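Local coordinates for protein glutathione S-transferase (Ceriporiopsis subvermispora, PDB 6J3E) that probably catalyses the attack of glutathione's thiol on electrophilic substrates, as a serine-type glutathione S-transferase of a lignin-degrading white-rot fungus, at residues N3-Y8 against P72-P77; D9-A14 against W42-D47; N13-K18 against V218-G223; R125-I130 against E176-G181. One frame throughout, in Å; residues are numbered along the deposited sequence.

Contacts 1 and 2, both partly buried, build the thioredoxin-like N-terminal domain: strand 5-9 meets strand 73-76 in contact 1, and the chain leaving it runs past the segment leaving strand 38-42 in contact 2. Backbone hydrogen bonds dominate the first, whereas the second has one such bond and otherwise rings, a proline and a water. Contact 3 starts from the same loop as contact 2, sharing Asn13 and Ala14, and carries it to helix 206-222 of the C-terminal domain; it lies at the surface and combines a weak salt bridge with small-side-chain packing. Contact 4, buried and apolar, joins two C-terminal helices and touches contact 3 through Leu127 and Val218.

Contact 1 (N3-Y8 against P72-P77); sequences NVIQFY and PVIHDP
Gln6 N gives its hydrogen to His75 O over 2.8 Å, nearly straight at 168°. It belongs to the antiparallel ladder between strands 5-8 and 73-76 in the thioredoxin-like sheet of the N-terminal domain. His75 N returns a bond to Gln6 O, making the two residues a hydrogen-bonded pair; Ile74 CA also brings its hydrogen to Gln6 O, at 3.1 Å, so this oxygen is approached by both an N-H and a C-H. Further along, Tyr8 N reaches Val73 O at 2.9 Å, while the edge of the Tyr8 ring lies beside the same oxygen.

Phe7 and Ile74 form the non-hydrogen-bonded pair and share a face of the sheet, with Phe7 CD1 3.8 Å from Ile74 CG2. Buried Ile5 adds its CG2, 4.1 Å from Ile74 CB. Phe7 CG lies opposite its own N (chi1 168°), and the ring edge reaches Pro72 CB through CE1. Pro72 follows a cis peptide bond, the cis-proline characteristic of this fold, and packs on Asn23, a glutathione-binding residue. Helices 22-34 and 86-96 cover this side.

On the other face the Gln6 and His75 side chains run side by side, amide and imidazole planes 69° apart. Their polar ends turn to separate partners: Gln6 OE1 to Lys39 and His75 ND1 to Thr82 OG1, while Gln6 NE2 stays 4.0 Å from His75 CD2.

Contact 2 (D9-A14 against W42-D47); sequences DIPGNA and WVEYPD
Trp42 lays the six-membered end of its indole alongside the Asp9 side chain, CZ3 3.5 Å from Asp9 OD2, the ring and carboxylate planes only 24° apart. With CG opposite the carbonyl carbon (chi1 -63°), the indole also brings CE3 up to Pro11, 3.7 Å from Pro11 CB. This is the parallel end of the sheet in the thioredoxin-like domain: Val43 N donates to Asp9 O at 2.7 Å, and Ile10 CA points its hydrogen at Val43 O. The strands then give way to loops.

The Asp9 carboxylate is held by its own loop and by helix 22-34. OD1 accepts from Ile10 N, out of the carboxylate plane, and is hydrogen-bonded to Thr24 OG1, while OD2 forms a salt bridge with Arg28. Across the loop, Ile10 CD1 sits over one face of Tyr45, 3.9 Å from the ring centroid and offset toward the rim. Pro11 CG rests against Glu44 OE2, and a water gives one hydrogen to Pro11 O and the other to Glu44 OE1, tying the two loops together. Both Glu44 oxygens have further partners, Ser143 and Asn140.

Tyr45 lies against helix 141-153, beside Phe147 and the glutathione-binding Arg151, while Val43 and Ile10 pack on Ile48 of helix 48-55. The paired loops thus continue strands 5-9 and 38-42 into the seam with the C-terminal domain.

Contact 3 (N13-K18 against V218-G223); sequences NATPDK and VKRVLG
Arg220 reaches from the last turns of helix 206-222 to the turn at Thr15-Lys18, where its NH2 makes a salt bridge with Asp17 OD1 at a modelled 2.8 Å. The bond is bent and weak, and NH2 is less surely placed than its neighbours. This is a bridge between domains, tying the loop after the first strand of the thioredoxin-like half to the all-helical half.

The arginine chain bends at chi3 (94°), which swings the guanidinium over to the loop. It arrives with its plane 77° from that of the carboxylate, so the two groups meet nearly at right angles instead of as a flat, two-pronged pair. Thr15 places OG1 between its own N and carbonyl carbon (chi1 70°); this sends CG2 against the arginine's aliphatic part, 3.6 Å from Arg220 CG, and lets Thr15 OG1 make a weak 3.3 Å bond to Asp17 OD2. Ala14 packs its CB against the helix backbone, 3.4 Å from Arg220 O. The type I turn is held by Lys18 N bonding to Thr15 O.

Arg220 is also engaged through NE, to Ala19 O, and through NH1, in a salt bridge to Glu251. The positive charge of this buried arginine is thus probably offset by Glu251 of the C-terminal tail and, less certainly given the weak bond, by Asp17 of the N-terminal loop.

Contact 4 (R125-I130 against E176-G181); sequences RALAPI and EKIRAG
Ile178 is the bump of this contact, pushed from helix 176-181 into the hollow between Ala126, Leu127 and Ile130. Its CG1 lies over the small side chain of Ala126, 3.8 Å from Ala126 CB, and also meets the carbonyl O of Ala126. The two methyl ends then part: CG2 turns to Leu127 CD2 at 3.7 Å, and CD1 reaches along the helix to Ile130 CD1, also at 3.7 Å. Having CG1 opposite the carbonyl carbon (chi1 -66°) and CG2 opposite N lets one isoleucine meet all three residues that line the hollow.

This is helix-on-helix packing within the GST C-terminal bundle. The segments run roughly antiparallel, at 147°, with axes 8.6 Å apart. The Ala126 methyl is in turn a small bump seated by Lys177 and Ile178: its CB lies 4.0 Å from Lys177 O, with Gly181, which has no side chain, on the next turn. The Leu127 and Ile178 side chains cross at about a right angle.

Around this pair, Leu127 also packs on Trp214 and Trp217 of helix 206-222, and Ile130 on Ala174 and Trp175 of helix 169-189, so helix 109-136 packs against both of those helices.

Contact 1 (N3-Y8 against P72-P77)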
loop_
_atom_site.group_PDB
_atom_site.type_symbol
_atom_site.label_atom_id
_atom_site.label_comp_id
_atom_site.label_asym_id
_atom_site.label_seq_id
_atom_site.Cartn_x
_atom_site.Cartn_y
_atom_site.Cartn_z
ATOM N N ASN A 3 -25.004 -28.789 -6.138
ATOM C CA ASN A 3 -23.717 -29.305 -5.675
ATOM C C ASN A 3 -22.542 -28.369 -5.964
ATOM O O ASN A 3 -21.407 -28.670 -5.601
ATOM C CB ASN A 3 -23.434 -30.667 -6.309
ATOM C CG ASN A 3 -22.445 -31.495 -5.496
ATOM O OD1 ASN A 3 -21.275 -31.628 -5.859
ATOM N ND2 ASN A 3 -22.916 -32.046 -4.379
ATOM N N VAL A 4 -22.800 -27.242 -6.623
ATOM C CA VAL A 4 -21.726 -26.343 -7.032
ATOM C C VAL A 4 -21.375 -25.379 -5.906
ATOM O O VAL A 4 -22.030 -25.369 -4.856
ATOM C CB VAL A 4 -22.120 -25.563 -8.290
ATOM C CG1 VAL A 4 -22.527 -26.522 -9.388
ATOM C CG2 VAL A 4 -23.234 -24.618 -7.950
ATOM N N ILE A 5 -20.333 -24.567 -6.125
ATOM C CA ILE A 5 -19.962 -23.527 -5.165
ATOM C C ILE A 5 -21.169 -22.669 -4.826
ATOM O O ILE A 5 -21.891 -22.195 -5.710
ATOM C CB ILE A 5 -18.842 -22.645 -5.725
ATOM C CG1 ILE A 5 -17.561 -23.439 -5.867
ATOM C CG2 ILE A 5 -18.567 -21.458 -4.785
ATOM C CD1 ILE A 5 -16.771 -23.456 -4.592
ATOM N N GLN A 6 -21.374 -22.437 -3.540
ATOM C CA GLN A 6 -22.381 -21.500 -3.089
ATOM C C GLN A 6 -21.708 -20.161 -2.805
ATOM O O GLN A 6 -20.674 -20.107 -2.128
ATOM C CB GLN A 6 -23.095 -22.053 -1.863
ATOM C CG GLN A 6 -23.711 -23.407 -2.137
ATOM C CD GLN A 6 -24.793 -23.744 -1.150
ATOM O OE1 GLN A 6 -25.972 -23.832 -1.508
ATOM N NE2 GLN A 6 -24.406 -23.917 0.116
ATOM N N PHE A 7 -22.278 -19.091 -3.353
ATOM C CA PHE A 7 -21.671 -17.762 -3.338
ATOM C C PHE A 7 -22.682 -16.792 -2.761
ATOM O O PHE A 7 -23.717 -16.539 -3.381
ATOM C CB PHE A 7 -21.258 -17.334 -4.745
ATOM C CG PHE A 7 -20.889 -15.879 -4.868
ATOM C CD1 PHE A 7 -19.965 -15.302 -4.015
ATOM C CD2 PHE A 7 -21.430 -15.098 -5.883
ATOM C CE1 PHE A 7 -19.612 -13.963 -4.156
ATOM C CE2 PHE A 7 -21.082 -13.769 -6.026
ATOM C CZ PHE A 7 -20.169 -13.200 -5.165
ATOM N N TYR A 8 -22.381 -16.238 -1.594
ATOM C CA TYR A 8 -23.323 -15.386 -0.881
ATOM C C TYR A 8 -23.043 -13.925 -1.199
ATOM O O TYR A 8 -21.896 -13.469 -1.128
ATOM C CB TYR A 8 -23.257 -15.659 0.621
ATOM C CG TYR A 8 -23.620 -17.104 0.942
ATOM C CD1 TYR A 8 -22.697 -18.139 0.767
ATOM C CD2 TYR A 8 -24.891 -17.441 1.400
ATOM C CE1 TYR A 8 -23.032 -19.469 1.042
ATOM C CE2 TYR A 8 -25.227 -18.765 1.684
ATOM C CZ TYR A 8 -24.298 -19.771 1.502
ATOM O OH TYR A 8 -24.639 -21.071 1.782
ATOM N N PRO A 72 -18.239 -10.813 0.593
ATOM C CA PRO A 72 -18.553 -12.156 0.089
ATOM C C PRO A 72 -18.158 -13.305 1.014
ATOM O O PRO A 72 -17.193 -13.191 1.770
ATOM C CB PRO A 72 -17.732 -12.230 -1.201
ATOM C CG PRO A 72 -16.557 -11.346 -0.931
ATOM C CD PRO A 72 -17.133 -10.196 -0.164
ATOM N N VAL A 73 -18.907 -14.400 0.940
ATOM C CA VAL A 73 -18.492 -15.683 1.493
ATOM C C VAL A 73 -18.819 -16.763 0.469
ATOM O O VAL A 73 -19.822 -16.670 -0.245
ATOM C CB VAL A 73 -19.184 -15.964 2.840
ATOM C CG1 VAL A 73 -18.870 -17.357 3.317
ATOM C CG2 VAL A 73 -18.726 -14.967 3.881
ATOM N N ILE A 74 -17.971 -17.777 0.372
ATOM C CA ILE A 74 -18.303 -18.935 -0.449
ATOM C C ILE A 74 -18.269 -20.190 0.412
ATOM O O ILE A 74 -17.473 -20.300 1.351
ATOM C CB ILE A 74 -17.376 -19.109 -1.674
ATOM C CG1 ILE A 74 -15.923 -19.304 -1.244
ATOM C CG2 ILE A 74 -17.549 -17.951 -2.638
ATOM C CD1 ILE A 74 -15.047 -19.834 -2.357
ATOM N N HIS A 75 -19.157 -21.137 0.094
ATOM C CA HIS A 75 -19.079 -22.492 0.622
ATOM C C HIS A 75 -18.908 -23.467 -0.530
ATOM O O HIS A 75 -19.695 -23.456 -1.487
ATOM C CB HIS A 75 -20.299 -22.900 1.446
ATOM C CG HIS A 75 -20.258 -24.338 1.854
ATOM N ND1 HIS A 75 -19.377 -24.810 2.802
ATOM C CD2 HIS A 75 -20.935 -25.420 1.396
ATOM C CE1 HIS A 75 -19.527 -26.116 2.928
ATOM N NE2 HIS A 75 -20.471 -26.509 2.092
ATOM N N ASP A 76 -17.873 -24.302 -0.426
ATOM C CA ASP A 76 -17.467 -25.240 -1.467
ATOM C C ASP A 76 -17.832 -26.640 -1.006
ATOM O O ASP A 76 -17.068 -27.261 -0.250
ATOM C CB ASP A 76 -15.962 -25.132 -1.736
ATOM C CG ASP A 76 -15.526 -25.937 -2.951
ATOM O OD1 ASP A 76 -16.417 -26.506 -3.625
ATOM O OD2 ASP A 76 -14.307 -25.981 -3.252
ATOM N N PRO A 77 -18.993 -27.170 -1.400
ATOM C CA PRO A 77 -19.367 -28.515 -0.938
ATOM C C PRO A 77 -18.379 -29.577 -1.393
ATOM O O PRO A 77 -18.176 -30.573 -0.683
ATOM C CB PRO A 77 -20.767 -28.711 -1.538
ATOM C CG PRO A 77 -20.783 -27.832 -2.734
ATOM C CD PRO A 77 -19.949 -26.638 -2.387
#

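Contact 2 (D9-A14 against W42-D47)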
loop_
_atom_site.group_PDB
_atom_site.type_symbol
_atom_site.label_atom_id
_atom_site.label_comp_id
_atom_site.label_asym_id
_atom_site.label_seq_id
_atom_site.Cartn_x
_atom_site.Cartn_y
_atom_site.Cartn_z
ATOM N N ASP A 9 -24.105 -13.201 -1.536
ATOM C CA ASP A 9 -24.028 -11.864 -2.099
ATOM C C ASP A 9 -25.210 -11.071 -1.558
ATOM O O ASP A 9 -26.188 -11.641 -1.073
ATOM C CB ASP A 9 -24.033 -11.941 -3.639
ATOM C CG ASP A 9 -23.524 -10.673 -4.323
ATOM O OD1 ASP A 9 -23.273 -9.645 -3.655
ATOM O OD2 ASP A 9 -23.417 -10.710 -5.563
ATOM N N ILE A 10 -25.091 -9.748 -1.626
ATOM C CA ILE A 10 -26.084 -8.810 -1.108
ATOM C C ILE A 10 -26.878 -8.268 -2.293
ATOM O O ILE A 10 -26.286 -7.617 -3.171
ATOM C CB ILE A 10 -25.415 -7.654 -0.350
ATOM C CG1 ILE A 10 -24.618 -8.162 0.847
ATOM C CG2 ILE A 10 -26.436 -6.616 0.076
ATOM C CD1 ILE A 10 -23.701 -7.094 1.467
ATOM N N PRO A 11 -28.194 -8.464 -2.344
ATOM C CA PRO A 11 -28.970 -7.945 -3.478
ATOM C C PRO A 11 -29.121 -6.431 -3.412
ATOM O O PRO A 11 -29.141 -5.827 -2.337
ATOM C CB PRO A 11 -30.323 -8.636 -3.316
ATOM C CG PRO A 11 -30.466 -8.728 -1.812
ATOM C CD PRO A 11 -29.062 -9.019 -1.291
ATOM N N GLY A 12 -29.240 -5.817 -4.589
ATOM C CA GLY A 12 -29.482 -4.392 -4.675
ATOM C C GLY A 12 -30.296 -4.093 -5.914
ATOM O O GLY A 12 -30.517 -4.962 -6.760
ATOM N N ASN A 13 -30.737 -2.846 -6.026
ATOM C CA ASN A 13 -31.654 -2.479 -7.095
ATOM C C ASN A 13 -31.017 -1.642 -8.195
ATOM O O ASN A 13 -31.712 -1.275 -9.150
ATOM C CB ASN A 13 -32.874 -1.764 -6.501
ATOM C CG ASN A 13 -33.814 -2.737 -5.824
ATOM O OD1 ASN A 13 -34.631 -3.376 -6.487
ATOM N ND2 ASN A 13 -33.657 -2.914 -4.518
ATOM N N ALA A 14 -29.714 -1.358 -8.109
ATOM C CA ALA A 14 -29.086 -0.529 -9.128
ATOM C C ALA A 14 -29.169 -1.190 -10.492
ATOM O O ALA A 14 -29.302 -0.502 -11.511
ATOM C CB ALA A 14 -27.625 -0.234 -8.763
ATOM N N TRP A 42 -28.673 -14.870 -2.138
ATOM C CA TRP A 42 -28.850 -13.446 -1.858
ATOM C C TRP A 42 -29.202 -13.235 -0.391
ATOM O O TRP A 42 -30.195 -13.782 0.100
ATOM C CB TRP A 42 -29.925 -12.860 -2.776
ATOM C CG TRP A 42 -29.515 -12.953 -4.241
ATOM C CD1 TRP A 42 -29.944 -13.870 -5.169
ATOM C CD2 TRP A 42 -28.547 -12.135 -4.912
ATOM N NE1 TRP A 42 -29.322 -13.649 -6.378
ATOM C CE2 TRP A 42 -28.463 -12.590 -6.244
ATOM C CE3 TRP A 42 -27.754 -11.057 -4.517
ATOM C CZ2 TRP A 42 -27.620 -12.001 -7.175
ATOM C CZ3 TRP A 42 -26.929 -10.463 -5.448
ATOM C CH2 TRP A 42 -26.866 -10.936 -6.759
ATOM N N VAL A 43 -28.399 -12.426 0.301
ATOM C CA VAL A 43 -28.529 -12.239 1.742
ATOM C C VAL A 43 -28.635 -10.755 2.059
ATOM O O VAL A 43 -27.790 -9.957 1.636
ATOM C CB VAL A 43 -27.349 -12.878 2.500
ATOM C CG1 VAL A 43 -27.431 -12.545 3.990
ATOM C CG2 VAL A 43 -27.341 -14.395 2.269
ATOM N N GLU A 44 -29.669 -10.384 2.808
ATOM C CA GLU A 44 -29.825 -8.995 3.207
ATOM C C GLU A 44 -28.799 -8.649 4.276
ATOM O O GLU A 44 -28.373 -9.503 5.061
ATOM C CB GLU A 44 -31.240 -8.734 3.726
ATOM C CG GLU A 44 -32.347 -8.920 2.694
ATOM C CD GLU A 44 -32.324 -7.882 1.576
ATOM O OE1 GLU A 44 -31.709 -6.807 1.755
ATOM O OE2 GLU A 44 -32.921 -8.148 0.507
ATOM N N TYR A 45 -28.404 -7.375 4.292
ATOM C CA TYR A 45 -27.430 -6.872 5.259
ATOM C C TYR A 45 -27.690 -7.334 6.684
ATOM O O TYR A 45 -26.752 -7.840 7.323
ATOM C CB TYR A 45 -27.381 -5.337 5.190
ATOM C CG TYR A 45 -26.140 -4.808 4.517
ATOM C CD1 TYR A 45 -24.900 -4.879 5.153
ATOM C CD2 TYR A 45 -26.196 -4.254 3.242
ATOM C CE1 TYR A 45 -23.751 -4.399 4.541
ATOM C CE2 TYR A 45 -25.044 -3.776 2.614
ATOM C CZ TYR A 45 -23.829 -3.844 3.272
ATOM O OH TYR A 45 -22.680 -3.376 2.664
ATOM N N PRO A 46 -28.901 -7.217 7.238
ATOM C CA PRO A 46 -29.077 -7.563 8.658
ATOM C C PRO A 46 -29.024 -9.069 8.944
ATOM O O PRO A 46 -28.868 -9.450 10.113
ATOM C CB PRO A 46 -30.447 -6.961 8.997
ATOM C CG PRO A 46 -31.170 -6.905 7.685
ATOM C CD PRO A 46 -30.148 -6.713 6.623
ATOM N N ASP A 47 -29.132 -9.922 7.925
ATOM C CA ASP A 47 -29.037 -11.363 8.095
ATOM C C ASP A 47 -27.628 -11.885 7.908
ATOM O O ASP A 47 -27.411 -13.091 8.062
ATOM C CB ASP A 47 -29.951 -12.102 7.108
ATOM C CG ASP A 47 -31.346 -11.509 7.031
ATOM O OD1 ASP A 47 -31.856 -11.021 8.061
ATOM O OD2 ASP A 47 -31.926 -11.527 5.921
HETATM O O HOH W 1 -30.784 -5.084 -0.194
#

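Contact 3 (N13-K18 against V218-G223)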
loop_
_atom_site.group_PDB
_atom_site.type_symbol
_atom_site.label_atom_id
_atom_site.label_comp_id
_atom_site.label_asym_id
_atom_site.label_seq_id
_atom_site.Cartn_x
_atom_site.Cartn_y
_atom_site.Cartn_z
ATOM N N ASN A 13 -30.737 -2.846 -6.026
ATOM C CA ASN A 13 -31.654 -2.479 -7.095
ATOM C C ASN A 13 -31.017 -1.642 -8.195
ATOM O O ASN A 13 -31.712 -1.275 -9.150
ATOM C CB ASN A 13 -32.874 -1.764 -6.501
ATOM C CG ASN A 13 -33.814 -2.737 -5.824
ATOM O OD1 ASN A 13 -34.631 -3.376 -6.487
ATOM N ND2 ASN A 13 -33.657 -2.914 -4.518
ATOM N N ALA A 14 -29.714 -1.358 -8.109
ATOM C CA ALA A 14 -29.086 -0.529 -9.128
ATOM C C ALA A 14 -29.169 -1.190 -10.492
ATOM O O ALA A 14 -29.302 -0.502 -11.511
ATOM C CB ALA A 14 -27.625 -0.234 -8.763
ATOM N N THR A 15 -29.087 -2.517 -10.533
ATOM C CA THR A 15 -29.107 -3.225 -11.801
ATOM C C THR A 15 -30.065 -4.397 -11.712
ATOM O O THR A 15 -30.256 -4.974 -10.640
ATOM C CB THR A 15 -27.728 -3.768 -12.217
ATOM O OG1 THR A 15 -27.346 -4.850 -11.354
ATOM C CG2 THR A 15 -26.670 -2.686 -12.197
ATOM N N PRO A 16 -30.680 -4.761 -12.833
ATOM C CA PRO A 16 -31.428 -6.026 -12.893
ATOM C C PRO A 16 -30.647 -7.224 -12.380
ATOM O O PRO A 16 -31.266 -8.178 -11.894
ATOM C CB PRO A 16 -31.746 -6.158 -14.386
ATOM C CG PRO A 16 -31.811 -4.737 -14.875
ATOM C CD PRO A 16 -30.833 -3.949 -14.054
ATOM N N ASP A 17 -29.309 -7.208 -12.472
ATOM C CA ASP A 17 -28.497 -8.285 -11.903
ATOM C C ASP A 17 -28.742 -8.459 -10.432
ATOM O O ASP A 17 -28.551 -9.561 -9.913
ATOM C CB ASP A 17 -27.011 -8.014 -12.055
ATOM C CG ASP A 17 -26.638 -7.646 -13.440
ATOM O OD1 ASP A 17 -25.639 -8.184 -13.919
ATOM O OD2 ASP A 17 -27.296 -6.771 -14.049
ATOM N N LYS A 18 -29.139 -7.378 -9.762
ATOM C CA LYS A 18 -29.174 -7.160 -8.320
ATOM C C LYS A 18 -27.796 -7.268 -7.670
ATOM O O LYS A 18 -27.695 -7.232 -6.437
ATOM C CB LYS A 18 -30.204 -8.067 -7.610
ATOM C CG LYS A 18 -29.820 -9.494 -7.351
ATOM C CD LYS A 18 -31.027 -10.424 -7.451
ATOM C CE LYS A 18 -32.023 -10.139 -6.361
ATOM N NZ LYS A 18 -32.893 -11.299 -6.175
ATOM N N VAL A 218 -18.928 1.691 -8.511
ATOM C CA VAL A 218 -19.181 3.099 -8.800
ATOM C C VAL A 218 -20.039 3.228 -10.041
ATOM O O VAL A 218 -20.960 4.054 -10.097
ATOM C CB VAL A 218 -17.846 3.847 -8.953
ATOM C CG1 VAL A 218 -18.081 5.259 -9.453
ATOM C CG2 VAL A 218 -17.095 3.854 -7.635
ATOM N N LYS A 219 -19.758 2.404 -11.054
ATOM C CA LYS A 219 -20.470 2.525 -12.319
ATOM C C LYS A 219 -21.915 2.102 -12.161
ATOM O O LYS A 219 -22.825 2.793 -12.633
ATOM C CB LYS A 219 -19.793 1.693 -13.407
ATOM C CG LYS A 219 -20.518 1.744 -14.754
ATOM C CD LYS A 219 -19.827 0.877 -15.817
ATOM C CE LYS A 219 -20.440 1.064 -17.198
ATOM N NZ LYS A 219 -19.696 0.339 -18.252
ATOM N N ARG A 220 -22.154 0.978 -11.484
ATOM C CA ARG A 220 -23.519 0.474 -11.423
ATOM C C ARG A 220 -24.361 1.269 -10.435
ATOM O O ARG A 220 -25.526 1.576 -10.725
ATOM C CB ARG A 220 -23.504 -1.012 -11.102
ATOM C CG ARG A 220 -23.143 -1.820 -12.324
ATOM C CD ARG A 220 -22.431 -3.110 -11.984
ATOM N NE ARG A 220 -23.353 -4.224 -11.876
ATOM C CZ ARG A 220 -23.418 -5.232 -12.734
ATOM N NH1 ARG A 220 -22.595 -5.288 -13.777
ATOM N NH2 ARG A 220 -24.304 -6.189 -12.527
ATOM N N VAL A 221 -23.779 1.670 -9.302
ATOM C CA VAL A 221 -24.561 2.335 -8.265
ATOM C C VAL A 221 -24.817 3.791 -8.618
ATOM O O VAL A 221 -25.955 4.262 -8.535
ATOM C CB VAL A 221 -23.881 2.191 -6.893
ATOM C CG1 VAL A 221 -24.464 3.192 -5.890
ATOM C CG2 VAL A 221 -24.059 0.767 -6.387
ATOM N N LEU A 222 -23.782 4.538 -9.005
ATOM C CA LEU A 222 -24.027 5.903 -9.467
ATOM C C LEU A 222 -24.778 5.920 -10.795
ATOM O O LEU A 222 -25.517 6.873 -11.075
ATOM C CB LEU A 222 -22.716 6.673 -9.587
ATOM C CG LEU A 222 -22.124 7.115 -8.251
ATOM C CD1 LEU A 222 -21.005 8.124 -8.462
ATOM C CD2 LEU A 222 -23.207 7.698 -7.384
ATOM N N GLY A 223 -24.618 4.882 -11.614
ATOM C CA GLY A 223 -25.363 4.767 -12.847
ATOM C C GLY A 223 -24.518 5.020 -14.080
ATOM O O GLY A 223 -23.806 6.023 -14.185
#

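Contact 4 (R125-I130 against E176-G181)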
loop_
_atom_site.group_PDB
_atom_site.type_symbol
_atom_site.label_atom_id
_atom_site.label_comp_id
_atom_site.label_asym_id
_atom_site.label_seq_id
_atom_site.Cartn_x
_atom_site.Cartn_y
_atom_site.Cartn_z
ATOM N N ARG A 125 -11.573 4.690 1.372
ATOM C CA ARG A 125 -12.079 5.743 2.244
ATOM C C ARG A 125 -12.420 7.013 1.478
ATOM O O ARG A 125 -13.253 7.794 1.945
ATOM C CB ARG A 125 -11.075 6.051 3.341
ATOM C CG ARG A 125 -10.369 4.825 3.837
ATOM C CD ARG A 125 -9.000 5.192 4.351
ATOM N NE ARG A 125 -9.086 6.088 5.500
ATOM C CZ ARG A 125 -8.049 6.757 5.986
ATOM N NH1 ARG A 125 -8.195 7.561 7.036
ATOM N NH2 ARG A 125 -6.857 6.637 5.406
ATOM N N ALA A 126 -11.803 7.234 0.313
ATOM C CA ALA A 126 -12.181 8.376 -0.518
ATOM C C ALA A 126 -13.559 8.172 -1.134
ATOM O O ALA A 126 -14.335 9.123 -1.249
ATOM C CB ALA A 126 -11.133 8.606 -1.609
ATOM N N LEU A 127 -13.891 6.933 -1.513
ATOM C CA LEU A 127 -15.200 6.685 -2.102
ATOM C C LEU A 127 -16.323 6.870 -1.096
ATOM O O LEU A 127 -17.387 7.386 -1.456
ATOM C CB LEU A 127 -15.268 5.285 -2.690
ATOM C CG LEU A 127 -14.306 5.036 -3.835
ATOM C CD1 LEU A 127 -14.473 3.612 -4.344
ATOM C CD2 LEU A 127 -14.613 5.982 -4.931
ATOM N N ALA A 128 -16.091 6.497 0.165
ATOM C CA ALA A 128 -17.173 6.302 1.134
ATOM C C ALA A 128 -18.159 7.466 1.219
ATOM O O ALA A 128 -19.375 7.211 1.158
ATOM C CB ALA A 128 -16.555 5.985 2.504
ATOM N N PRO A 129 -17.738 8.735 1.330
ATOM C CA PRO A 129 -18.741 9.798 1.521
ATOM C C PRO A 129 -19.711 9.946 0.363
ATOM O O PRO A 129 -20.850 10.380 0.585
ATOM C CB PRO A 129 -17.894 11.064 1.728
ATOM C CG PRO A 129 -16.573 10.737 1.320
ATOM C CD PRO A 129 -16.374 9.267 1.468
ATOM N N ILE A 130 -19.317 9.570 -0.849
ATOM C CA ILE A 130 -20.222 9.623 -1.991
ATOM C C ILE A 130 -20.926 8.298 -2.201
ATOM O O ILE A 130 -22.121 8.264 -2.512
ATOM C CB ILE A 130 -19.447 10.047 -3.250
ATOM C CG1 ILE A 130 -19.177 11.559 -3.209
ATOM C CG2 ILE A 130 -20.198 9.610 -4.523
ATOM C CD1 ILE A 130 -18.065 12.010 -4.109
ATOM N N GLU A 176 -12.374 15.251 -5.566
ATOM C CA GLU A 176 -10.973 15.579 -5.742
ATOM C C GLU A 176 -10.100 14.534 -5.074
ATOM O O GLU A 176 -9.109 14.068 -5.651
ATOM C CB GLU A 176 -10.717 16.983 -5.181
ATOM C CG GLU A 176 -9.290 17.269 -4.826
ATOM C CD GLU A 176 -9.126 18.695 -4.280
ATOM O OE1 GLU A 176 -9.679 19.010 -3.208
ATOM O OE2 GLU A 176 -8.446 19.512 -4.933
ATOM N N LYS A 177 -10.496 14.116 -3.874
ATOM C CA LYS A 177 -9.766 13.080 -3.165
ATOM C C LYS A 177 -9.885 11.740 -3.872
ATOM O O LYS A 177 -8.925 10.956 -3.899
ATOM C CB LYS A 177 -10.267 13.004 -1.729
ATOM C CG LYS A 177 -9.217 12.526 -0.749
ATOM C CD LYS A 177 -9.626 12.763 0.726
ATOM C CE LYS A 177 -8.751 11.956 1.711
ATOM N NZ LYS A 177 -9.322 10.592 1.964
ATOM N N ILE A 178 -11.039 11.469 -4.478
ATOM C CA ILE A 178 -11.193 10.212 -5.200
ATOM C C ILE A 178 -10.324 10.206 -6.442
ATOM O O ILE A 178 -9.675 9.200 -6.755
ATOM C CB ILE A 178 -12.666 9.956 -5.561
ATOM C CG1 ILE A 178 -13.509 9.746 -4.300
ATOM C CG2 ILE A 178 -12.787 8.754 -6.516
ATOM C CD1 ILE A 178 -15.008 9.951 -4.544
ATOM N N ARG A 179 -10.312 11.314 -7.181
ATOM C CA ARG A 179 -9.514 11.369 -8.400
ATOM C C ARG A 179 -8.035 11.237 -8.082
ATOM O O ARG A 179 -7.312 10.502 -8.760
ATOM C CB ARG A 179 -9.779 12.666 -9.174
ATOM C CG ARG A 179 -9.361 12.546 -10.644
ATOM C CD ARG A 179 -9.119 13.882 -11.332
ATOM N NE ARG A 179 -10.285 14.320 -12.095
ATOM C CZ ARG A 179 -10.357 14.350 -13.424
ATOM N NH1 ARG A 179 -9.315 13.978 -14.160
ATOM N NH2 ARG A 179 -11.477 14.770 -14.015
ATOM N N ALA A 180 -7.569 11.913 -7.034
ATOM C CA ALA A 180 -6.167 11.788 -6.660
ATOM C C ALA A 180 -5.831 10.351 -6.248
ATOM O O ALA A 180 -4.739 9.839 -6.568
ATOM C CB ALA A 180 -5.839 12.792 -5.556
ATOM N N GLY A 181 -6.774 9.668 -5.597
ATOM C CA GLY A 181 -6.556 8.270 -5.259
ATOM C C GLY A 181 -6.307 7.412 -6.483
ATOM O O GLY A 181 -5.340 6.651 -6.542
#